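Local structure of B-agarase (Agarivorans gilvus, 5Z6P) at residues G453-E458 / P478-R483; A486-V491 / Q604-Q609; N612-G617 / H636-S641. The protein hydrolyses agarose as an agarase of glycoside hydrolase family 50, probably cutting its beta-1,4-glycosidic linkages. All coordinates share one frame; numbering follows the deposited sequence.

All three contacts belong to the beta/alpha barrel expected of this glycoside hydrolase family. Interactions 1 and 2 use the same helix, 478-495. Its first turns hold the largely exposed segment 453-458, whose Ile-455 is buried, and its next turns pack against helix 581-609. Interactions 2 and 3 are buried, interaction 1 only partly; interaction 3 lies deeper, around strands 614-615 and 640-643. The chemistry changes accordingly: arginine, water and backbone carbonyl in interaction 1, valine and leucine with a polar margin in interaction 2, and backbone and side-chain-to-backbone bonds in equal number, flanked by apolar packing, in interaction 3. Salt bridges connect neighbours: Arg-481 to Glu-605 (1 and 2), Lys-607 to Asp-638 (2 and 3).

Interaction 1. Residues G453-E458 / P478-R483; sequences GWIIGE and PRFRQR
Arg-483 turns in the same sense at its first three torsions, the third being -50°, and this curl brings NE back to the carbonyl of Ile-456. Ile-455 is set differently: its CG2 branch stands anti to the backbone N and projects onto the helix. The contact belongs to a beta-alpha-beta crossover of the barrel, in which the loop leaving strand 449-453 is pinned to the first turns of helix 478-495, ahead of the parallel strand 501-506.

The central bond runs from Arg-483 NE to Ile-456 O, at 2.7 Å. It is nearly straight, 167° at the hydrogen, and the oxygen sits at the guanidinium edge only 7° out of that plane. The donor also lies in the carbonyl plane, so both flat groups are well oriented for the bond. A water adds a second tie: it accepts from Ile-456 N at 2.9 Å, and more weakly from Arg-483 NH2 at 3.2 Å.

Beneath this polar layer Ile-455 CG2 comes obliquely to the Phe-480 ring, 3.7 Å from CE1, the two side chains crossing at about a right angle. The same methyl lies 3.8 Å from Arg-483 CB. Val-602 and Val-601 of helix 581-609 touch Ile-455 and Phe-480 respectively, on the apolar side of the contact.

At the outer end Glu-458 and Arg-479 run alongside each other in the same direction, yet Glu-458 OE2 stays 5.8 Å from Arg-479 NH2. The guanidinium instead forms salt bridges with Asp-460 and Asp-477. Its contact with the loop is by packing: Glu-458 C lies over one guanidinium face, away from its centre, and Glu-458 O rests 3.5 Å from Arg-479 CB.

Interaction 2. Residues A486-V491 / Q604-Q609; sequences ATVSQV and QELKKQ
Ser-489 OG stands 3.1 Å from Gln-609 OE1, and it also bonds back to Ala-485 O one turn earlier in its own helix. Its single proton has both acceptors within reach, so the link to Gln-609 is not settled. Ala-485 O is itself shared, since Gln-609 NE2 donates to it as well, and this bond from the far helix anchors the amide. Gln-609 reaches the site because its chain is extended beyond CG, chi2 -171°.

Below this polar margin, helices 478-495 and 581-609 pack with their segment axes 9.1 Å apart and crossing at -38°. Val-488 is the central side chain and uses both branches. CG2 meets Leu-606 CD2 at 3.7 Å, while CG1 lies 3.6 Å from the backbone Glu-605 O and packs along the Gln-609 side chain. Leu-606 continues inward to Ile-504 and Ile-506 of strand 501-506.

Glu-605 directs CB toward Val-488, but its carboxylate turns elsewhere: OE2 takes Lys-608 NZ on its syn side at 2.9 Å, in a salt bridge, and forms another with Arg-481. Two cations at one oxygen would be expected to stabilise the charged carboxylate. Val-488 thus packs against leucine on one branch and polar atoms on the other, while the bond of Gln-609 NE2 to Ala-485 O joins the two helices beside it.

Interaction 3. Residues N612-G617 / H636-S641; sequences NHLYLG and HVDVVS
The Tyr-615 ring is met obliquely by Val-637, whose CG1 makes an off-centre CH-pi contact 4.2 Å from the ring centroid and 29° off its normal. Phe-599, Val-602 and Leu-606 of helix 581-609 also touch this tyrosine. The other flat group, the carboxylate of Asp-638, receives Tyr-615 N at OD2 through its anti lone pair. That bond is 2.8 Å long and almost straight, at 173°, and Lys-607 makes a salt bridge to the same oxygen.

The tyrosine's carbonyl is gripped twice. Asp-638 N donates to Tyr-615 O at 2.8 Å within the carbonyl plane, and Val-639 N donates from 3.3 Å, tilted 24° from that plane. Farther along, Ser-641 OG, set between its own backbone N and carbonyl carbon, donates to Leu-616 O at 2.7 Å and in turn accepts from Arg-619 N. Leu-616 CD2 packs 3.6 Å from Val-639 CB, their side chains parallel and side by side.

The residue pairing advances together, Tyr-615 with Asp-638, then Leu-616 with Val-639, then Gly-617 with Val-640. Two parallel runs of chain joined through helix 627-634 in this way are typical of successive beta-alpha units in a (beta/alpha)8 barrel.

Interaction 1. Residues G453-E458 / P478-R483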
loop_
_atom_site.group_PDB
_atom_site.type_symbol
_atom_site.label_atom_id
_atom_site.label_comp_id
_atom_site.label_asym_id
_atom_site.label_seq_id
_atom_site.Cartn_x
_atom_site.Cartn_y
_atom_site.Cartn_z
ATOM N N GLY A 453 7.806 -11.303 -11.351
ATOM C CA GLY A 453 6.964 -12.290 -11.975
ATOM C C GLY A 453 5.865 -12.678 -11.014
ATOM O O GLY A 453 6.015 -12.535 -9.809
ATOM N N TRP A 454 4.759 -13.157 -11.563
ATOM C CA TRP A 454 3.644 -13.718 -10.794
ATOM C C TRP A 454 3.526 -15.201 -11.072
ATOM O O TRP A 454 3.576 -15.602 -12.225
ATOM C CB TRP A 454 2.312 -13.081 -11.175
ATOM C CG TRP A 454 2.226 -11.596 -11.057
ATOM C CD1 TRP A 454 2.442 -10.679 -12.042
ATOM C CD2 TRP A 454 1.857 -10.865 -9.893
ATOM N NE1 TRP A 454 2.234 -9.404 -11.555
ATOM C CE2 TRP A 454 1.879 -9.495 -10.235
ATOM C CE3 TRP A 454 1.492 -11.232 -8.598
ATOM C CZ2 TRP A 454 1.563 -8.496 -9.321
ATOM C CZ3 TRP A 454 1.184 -10.232 -7.686
ATOM C CH2 TRP A 454 1.222 -8.882 -8.056
ATOM N N ILE A 455 3.298 -16.007 -10.049
ATOM C CA ILE A 455 3.048 -17.419 -10.291
ATOM C C ILE A 455 1.550 -17.697 -10.258
ATOM O O ILE A 455 0.924 -17.601 -9.225
ATOM C CB ILE A 455 3.774 -18.326 -9.269
ATOM C CG1 ILE A 455 5.276 -18.005 -9.258
ATOM C CG2 ILE A 455 3.537 -19.795 -9.624
ATOM C CD1 ILE A 455 6.051 -18.785 -8.225
ATOM N N ILE A 456 0.993 -18.027 -11.413
ATOM C CA ILE A 456 -0.435 -18.251 -11.555
ATOM C C ILE A 456 -0.686 -19.500 -12.382
ATOM O O ILE A 456 0.244 -20.122 -12.873
ATOM C CB ILE A 456 -1.138 -17.070 -12.240
ATOM C CG1 ILE A 456 -0.540 -16.859 -13.631
ATOM C CG2 ILE A 456 -1.032 -15.798 -11.394
ATOM C CD1 ILE A 456 -1.246 -15.786 -14.460
ATOM N N GLY A 457 -1.958 -19.838 -12.549
ATOM C CA GLY A 457 -2.338 -21.021 -13.293
ATOM C C GLY A 457 -3.010 -22.037 -12.390
ATOM O O GLY A 457 -3.423 -21.717 -11.280
ATOM N N GLU A 458 -3.105 -23.270 -12.870
ATOM C CA GLU A 458 -3.859 -24.300 -12.196
ATOM C C GLU A 458 -2.988 -25.052 -11.203
ATOM O O GLU A 458 -2.015 -25.687 -11.597
ATOM C CB GLU A 458 -4.431 -25.286 -13.224
ATOM C CG GLU A 458 -5.846 -25.703 -12.985
ATOM C CD GLU A 458 -6.811 -24.675 -13.512
ATOM O OE1 GLU A 458 -6.357 -23.778 -14.250
ATOM O OE2 GLU A 458 -8.017 -24.753 -13.187
ATOM N N PRO A 478 2.847 -30.783 -7.394
ATOM C CA PRO A 478 3.801 -30.749 -8.507
ATOM C C PRO A 478 3.499 -29.634 -9.526
ATOM O O PRO A 478 4.431 -29.067 -10.089
ATOM C CB PRO A 478 3.641 -32.129 -9.131
ATOM C CG PRO A 478 3.248 -32.997 -7.963
ATOM C CD PRO A 478 2.363 -32.147 -7.118
ATOM N N ARG A 479 2.222 -29.326 -9.736
ATOM C CA ARG A 479 1.838 -28.293 -10.682
ATOM C C ARG A 479 2.378 -26.908 -10.274
ATOM O O ARG A 479 2.726 -26.127 -11.126
ATOM C CB ARG A 479 0.316 -28.241 -10.849
ATOM C CG ARG A 479 -0.246 -29.385 -11.701
ATOM C CD ARG A 479 -1.753 -29.234 -11.838
ATOM N NE ARG A 479 -2.403 -29.435 -10.552
ATOM C CZ ARG A 479 -3.710 -29.316 -10.349
ATOM N NH1 ARG A 479 -4.212 -29.523 -9.145
ATOM N NH2 ARG A 479 -4.515 -28.991 -11.351
ATOM N N PHE A 480 2.457 -26.622 -8.982
ATOM C CA PHE A 480 2.968 -25.322 -8.547
ATOM C C PHE A 480 4.385 -25.092 -9.079
ATOM O O PHE A 480 4.686 -24.032 -9.624
ATOM C CB PHE A 480 2.972 -25.175 -7.023
ATOM C CG PHE A 480 3.680 -23.932 -6.552
ATOM C CD1 PHE A 480 3.140 -22.678 -6.820
ATOM C CD2 PHE A 480 4.907 -24.005 -5.890
ATOM C CE1 PHE A 480 3.785 -21.539 -6.421
ATOM C CE2 PHE A 480 5.567 -22.865 -5.503
ATOM C CZ PHE A 480 5.001 -21.628 -5.751
ATOM N N ARG A 481 5.229 -26.111 -8.940
ATOM C CA ARG A 481 6.612 -26.047 -9.396
ATOM C C ARG A 481 6.674 -25.759 -10.899
ATOM O O ARG A 481 7.450 -24.922 -11.340
ATOM C CB ARG A 481 7.375 -27.349 -9.072
ATOM C CG ARG A 481 8.854 -27.240 -9.398
ATOM C CD ARG A 481 9.642 -28.533 -9.135
ATOM N NE ARG A 481 9.907 -28.771 -7.726
ATOM C CZ ARG A 481 10.890 -28.203 -7.033
ATOM N NH1 ARG A 481 11.716 -27.342 -7.617
ATOM N NH2 ARG A 481 11.062 -28.513 -5.757
ATOM N N GLN A 482 5.826 -26.433 -11.674
ATOM C CA GLN A 482 5.766 -26.181 -13.109
ATOM C C GLN A 482 5.356 -24.741 -13.425
ATOM O O GLN A 482 5.861 -24.160 -14.370
ATOM C CB GLN A 482 4.800 -27.147 -13.805
ATOM C CG GLN A 482 5.244 -28.576 -13.756
ATOM C CD GLN A 482 6.666 -28.721 -14.219
ATOM O OE1 GLN A 482 6.976 -28.436 -15.362
ATOM N NE2 GLN A 482 7.549 -29.123 -13.316
ATOM N N ARG A 483 4.433 -24.184 -12.652
ATOM C CA ARG A 483 4.003 -22.808 -12.889
ATOM C C ARG A 483 5.113 -21.831 -12.465
ATOM O O ARG A 483 5.319 -20.807 -13.112
ATOM C CB ARG A 483 2.689 -22.500 -12.160
ATOM C CG ARG A 483 1.467 -23.306 -12.654
ATOM C CD ARG A 483 1.293 -23.229 -14.159
ATOM N NE ARG A 483 1.336 -21.847 -14.615
ATOM C CZ ARG A 483 1.726 -21.476 -15.825
ATOM N NH1 ARG A 483 2.103 -22.386 -16.708
ATOM N NH2 ARG A 483 1.749 -20.192 -16.147
HETATM O O HOH W 1 2.798 -18.506 -13.635
#

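Interaction 2. Residues A486-V491 / Q604-Q609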
loop_
_atom_site.group_PDB
_atom_site.type_symbol
_atom_site.label_atom_id
_atom_site.label_comp_id
_atom_site.label_asym_id
_atom_site.label_seq_id
_atom_site.Cartn_x
_atom_site.Cartn_y
_atom_site.Cartn_z
ATOM N N ALA A 486 7.520 -21.687 -15.326
ATOM C CA ALA A 486 6.958 -20.859 -16.386
ATOM C C ALA A 486 7.177 -19.375 -16.103
ATOM O O ALA A 486 7.535 -18.610 -16.979
ATOM C CB ALA A 486 5.479 -21.146 -16.543
ATOM N N THR A 487 6.939 -18.988 -14.867
ATOM C CA THR A 487 7.148 -17.610 -14.433
ATOM C C THR A 487 8.612 -17.232 -14.626
ATOM O O THR A 487 8.925 -16.188 -15.195
ATOM C CB THR A 487 6.747 -17.422 -12.964
ATOM O OG1 THR A 487 5.365 -17.741 -12.813
ATOM C CG2 THR A 487 7.005 -15.967 -12.486
ATOM N N VAL A 488 9.500 -18.113 -14.174
ATOM C CA VAL A 488 10.926 -17.857 -14.262
ATOM C C VAL A 488 11.376 -17.750 -15.721
ATOM O O VAL A 488 12.164 -16.871 -16.066
ATOM C CB VAL A 488 11.741 -18.935 -13.547
ATOM C CG1 VAL A 488 13.248 -18.699 -13.758
ATOM C CG2 VAL A 488 11.407 -18.944 -12.065
ATOM N N SER A 489 10.862 -18.633 -16.575
ATOM C CA SER A 489 11.241 -18.613 -17.978
ATOM C C SER A 489 10.888 -17.272 -18.619
ATOM O O SER A 489 11.629 -16.778 -19.452
ATOM C CB SER A 489 10.586 -19.756 -18.747
ATOM O OG SER A 489 11.020 -21.006 -18.241
ATOM N N GLN A 490 9.765 -16.686 -18.225
ATOM C CA GLN A 490 9.358 -15.402 -18.806
ATOM C C GLN A 490 10.222 -14.241 -18.303
ATOM O O GLN A 490 10.561 -13.349 -19.071
ATOM C CB GLN A 490 7.896 -15.120 -18.518
ATOM C CG GLN A 490 7.406 -13.834 -19.141
ATOM C CD GLN A 490 6.066 -13.391 -18.597
ATOM O OE1 GLN A 490 5.946 -12.313 -18.018
ATOM N NE2 GLN A 490 5.049 -14.224 -18.777
ATOM N N VAL A 491 10.582 -14.266 -17.022
ATOM C CA VAL A 491 11.514 -13.274 -16.471
ATOM C C VAL A 491 12.877 -13.376 -17.159
ATOM O O VAL A 491 13.506 -12.366 -17.452
ATOM C CB VAL A 491 11.701 -13.419 -14.935
ATOM C CG1 VAL A 491 12.814 -12.487 -14.423
ATOM C CG2 VAL A 491 10.412 -13.106 -14.215
ATOM N N GLN A 604 14.417 -22.506 -5.939
ATOM C CA GLN A 604 15.027 -23.538 -6.779
ATOM C C GLN A 604 14.795 -23.283 -8.260
ATOM O O GLN A 604 15.718 -23.376 -9.055
ATOM C CB GLN A 604 14.510 -24.928 -6.398
ATOM C CG GLN A 604 15.167 -25.457 -5.142
ATOM C CD GLN A 604 14.681 -26.820 -4.755
ATOM O OE1 GLN A 604 13.618 -27.249 -5.181
ATOM N NE2 GLN A 604 15.457 -27.511 -3.922
ATOM N N GLU A 605 13.559 -22.970 -8.619
ATOM C CA GLU A 605 13.228 -22.736 -10.012
ATOM C C GLU A 605 13.926 -21.473 -10.511
ATOM O O GLU A 605 14.386 -21.438 -11.644
ATOM C CB GLU A 605 11.710 -22.640 -10.206
ATOM C CG GLU A 605 10.996 -23.946 -9.910
ATOM C CD GLU A 605 11.541 -25.097 -10.727
ATOM O OE1 GLU A 605 11.682 -24.946 -11.947
ATOM O OE2 GLU A 605 11.842 -26.146 -10.152
ATOM N N LEU A 606 14.023 -20.447 -9.666
ATOM C CA LEU A 606 14.764 -19.245 -10.059
ATOM C C LEU A 606 16.231 -19.586 -10.339
ATOM O O LEU A 606 16.770 -19.196 -11.352
ATOM C CB LEU A 606 14.673 -18.151 -8.987
ATOM C CG LEU A 606 13.467 -17.231 -9.187
ATOM C CD1 LEU A 606 13.290 -16.299 -8.020
ATOM C CD2 LEU A 606 13.614 -16.441 -10.464
ATOM N N LYS A 607 16.855 -20.337 -9.446
ATOM C CA LYS A 607 18.291 -20.588 -9.566
ATOM C C LYS A 607 18.621 -21.535 -10.714
ATOM O O LYS A 607 19.730 -21.481 -11.223
ATOM C CB LYS A 607 18.876 -21.132 -8.253
ATOM C CG LYS A 607 18.791 -20.172 -7.051
ATOM C CD LYS A 607 19.449 -18.806 -7.310
ATOM C CE LYS A 607 19.348 -17.874 -6.094
ATOM N NZ LYS A 607 20.065 -16.566 -6.287
ATOM N N LYS A 608 17.669 -22.366 -11.154
ATOM C CA LYS A 608 17.933 -23.282 -12.271
ATOM C C LYS A 608 18.159 -22.515 -13.558
ATOM O O LYS A 608 18.913 -22.950 -14.418
ATOM C CB LYS A 608 16.780 -24.278 -12.500
ATOM C CG LYS A 608 16.634 -25.422 -11.466
ATOM C CD LYS A 608 15.379 -26.258 -11.770
ATOM C CE LYS A 608 14.970 -27.136 -10.600
ATOM N NZ LYS A 608 13.887 -28.085 -10.973
ATOM N N GLN A 609 17.478 -21.382 -13.697
ATOM C CA GLN A 609 17.541 -20.611 -14.935
ATOM C C GLN A 609 18.309 -19.298 -14.770
ATOM O O GLN A 609 18.878 -18.781 -15.729
ATOM C CB GLN A 609 16.133 -20.324 -15.448
ATOM C CG GLN A 609 15.265 -21.568 -15.622
ATOM C CD GLN A 609 13.970 -21.250 -16.329
ATOM O OE1 GLN A 609 13.969 -20.605 -17.383
ATOM N NE2 GLN A 609 12.856 -21.687 -15.750
#

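Interaction 3. Residues N612-G617 / H636-S641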
loop_
_atom_site.group_PDB
_atom_site.type_symbol
_atom_site.label_atom_id
_atom_site.label_comp_id
_atom_site.label_asym_id
_atom_site.label_seq_id
_atom_site.Cartn_x
_atom_site.Cartn_y
_atom_site.Cartn_z
ATOM N N ASN A 612 22.525 -16.477 -10.976
ATOM C CA ASN A 612 23.375 -15.355 -10.573
ATOM C C ASN A 612 22.601 -14.156 -10.026
ATOM O O ASN A 612 23.191 -13.173 -9.590
ATOM C CB ASN A 612 24.215 -14.896 -11.763
ATOM C CG ASN A 612 25.166 -15.957 -12.244
ATOM O OD1 ASN A 612 25.927 -16.507 -11.466
ATOM N ND2 ASN A 612 25.112 -16.263 -13.529
ATOM N N HIS A 613 21.278 -14.221 -10.093
ATOM C CA HIS A 613 20.464 -13.061 -9.767
ATOM C C HIS A 613 19.770 -13.226 -8.426
ATOM O O HIS A 613 19.300 -14.310 -8.088
ATOM C CB HIS A 613 19.429 -12.804 -10.856
ATOM C CG HIS A 613 19.991 -12.216 -12.109
ATOM N ND1 HIS A 613 20.563 -12.980 -13.098
ATOM C CD2 HIS A 613 20.053 -10.932 -12.542
ATOM C CE1 HIS A 613 20.959 -12.196 -14.086
ATOM N NE2 HIS A 613 20.658 -10.949 -13.775
ATOM N N LEU A 614 19.689 -12.128 -7.685
ATOM C CA LEU A 614 19.090 -12.107 -6.370
ATOM C C LEU A 614 17.600 -12.414 -6.396
ATOM O O LEU A 614 16.848 -11.898 -7.224
ATOM C CB LEU A 614 19.330 -10.742 -5.711
ATOM C CG LEU A 614 20.805 -10.412 -5.424
ATOM C CD1 LEU A 614 20.956 -9.032 -4.818
ATOM C CD2 LEU A 614 21.433 -11.444 -4.509
ATOM N N TYR A 615 17.191 -13.282 -5.486
ATOM C CA TYR A 615 15.784 -13.568 -5.279
ATOM C C TYR A 615 15.320 -12.749 -4.074
ATOM O O TYR A 615 15.815 -12.928 -2.958
ATOM C CB TYR A 615 15.569 -15.074 -5.082
ATOM C CG TYR A 615 14.197 -15.472 -4.595
ATOM C CD1 TYR A 615 13.058 -14.784 -4.989
ATOM C CD2 TYR A 615 14.048 -16.544 -3.729
ATOM C CE1 TYR A 615 11.797 -15.162 -4.526
ATOM C CE2 TYR A 615 12.820 -16.923 -3.269
ATOM C CZ TYR A 615 11.690 -16.231 -3.662
ATOM O OH TYR A 615 10.476 -16.641 -3.178
ATOM N N LEU A 616 14.376 -11.846 -4.313
ATOM C CA LEU A 616 14.050 -10.810 -3.345
ATOM C C LEU A 616 12.769 -11.057 -2.575
ATOM O O LEU A 616 12.300 -10.180 -1.878
ATOM C CB LEU A 616 13.965 -9.453 -4.047
ATOM C CG LEU A 616 15.191 -9.078 -4.881
ATOM C CD1 LEU A 616 14.882 -7.845 -5.684
ATOM C CD2 LEU A 616 16.448 -8.863 -4.049
ATOM N N GLY A 617 12.194 -12.249 -2.698
ATOM C CA GLY A 617 11.052 -12.582 -1.867
ATOM C C GLY A 617 9.686 -12.212 -2.419
ATOM O O GLY A 617 9.510 -12.084 -3.627
ATOM N N HIS A 636 15.525 -19.092 2.441
ATOM C CA HIS A 636 15.673 -19.294 1.008
ATOM C C HIS A 636 15.880 -18.017 0.171
ATOM O O HIS A 636 16.532 -18.076 -0.848
ATOM C CB HIS A 636 14.457 -20.079 0.470
ATOM C CG HIS A 636 14.294 -21.434 1.091
ATOM N ND1 HIS A 636 15.115 -22.501 0.780
ATOM C CD2 HIS A 636 13.424 -21.901 2.022
ATOM C CE1 HIS A 636 14.766 -23.548 1.501
ATOM N NE2 HIS A 636 13.744 -23.213 2.263
ATOM N N VAL A 637 15.334 -16.877 0.583
ATOM C CA VAL A 637 15.523 -15.678 -0.219
ATOM C C VAL A 637 16.922 -15.102 -0.037
ATOM O O VAL A 637 17.622 -15.416 0.921
ATOM C CB VAL A 637 14.474 -14.587 0.104
ATOM C CG1 VAL A 637 13.060 -15.163 -0.008
ATOM C CG2 VAL A 637 14.720 -13.986 1.462
ATOM N N ASP A 638 17.332 -14.265 -0.978
ATOM C CA ASP A 638 18.568 -13.545 -0.844
ATOM C C ASP A 638 18.335 -12.242 -0.057
ATOM O O ASP A 638 19.176 -11.827 0.753
ATOM C CB ASP A 638 19.152 -13.273 -2.218
ATOM C CG ASP A 638 19.555 -14.549 -2.943
ATOM O OD1 ASP A 638 20.302 -15.361 -2.378
ATOM O OD2 ASP A 638 19.129 -14.736 -4.081
ATOM N N VAL A 639 17.188 -11.614 -0.303
ATOM C CA VAL A 639 16.789 -10.403 0.393
ATOM C C VAL A 639 15.342 -10.555 0.787
ATOM O O VAL A 639 14.529 -10.985 -0.035
ATOM C CB VAL A 639 16.939 -9.135 -0.481
ATOM C CG1 VAL A 639 16.478 -7.894 0.290
ATOM C CG2 VAL A 639 18.343 -8.968 -0.968
ATOM N N VAL A 640 15.006 -10.205 2.022
ATOM C CA VAL A 640 13.615 -10.242 2.443
ATOM C C VAL A 640 12.958 -8.898 2.101
ATOM O O VAL A 640 13.515 -7.832 2.404
ATOM C CB VAL A 640 13.459 -10.550 3.949
ATOM C CG1 VAL A 640 11.999 -10.726 4.298
ATOM C CG2 VAL A 640 14.236 -11.814 4.336
ATOM N N SER A 641 11.801 -8.955 1.435
ATOM C CA SER A 641 11.120 -7.744 0.994
ATOM C C SER A 641 9.854 -7.507 1.809
ATOM O O SER A 641 9.090 -8.444 2.080
ATOM C CB SER A 641 10.792 -7.804 -0.505
ATOM O OG SER A 641 10.073 -8.964 -0.886
#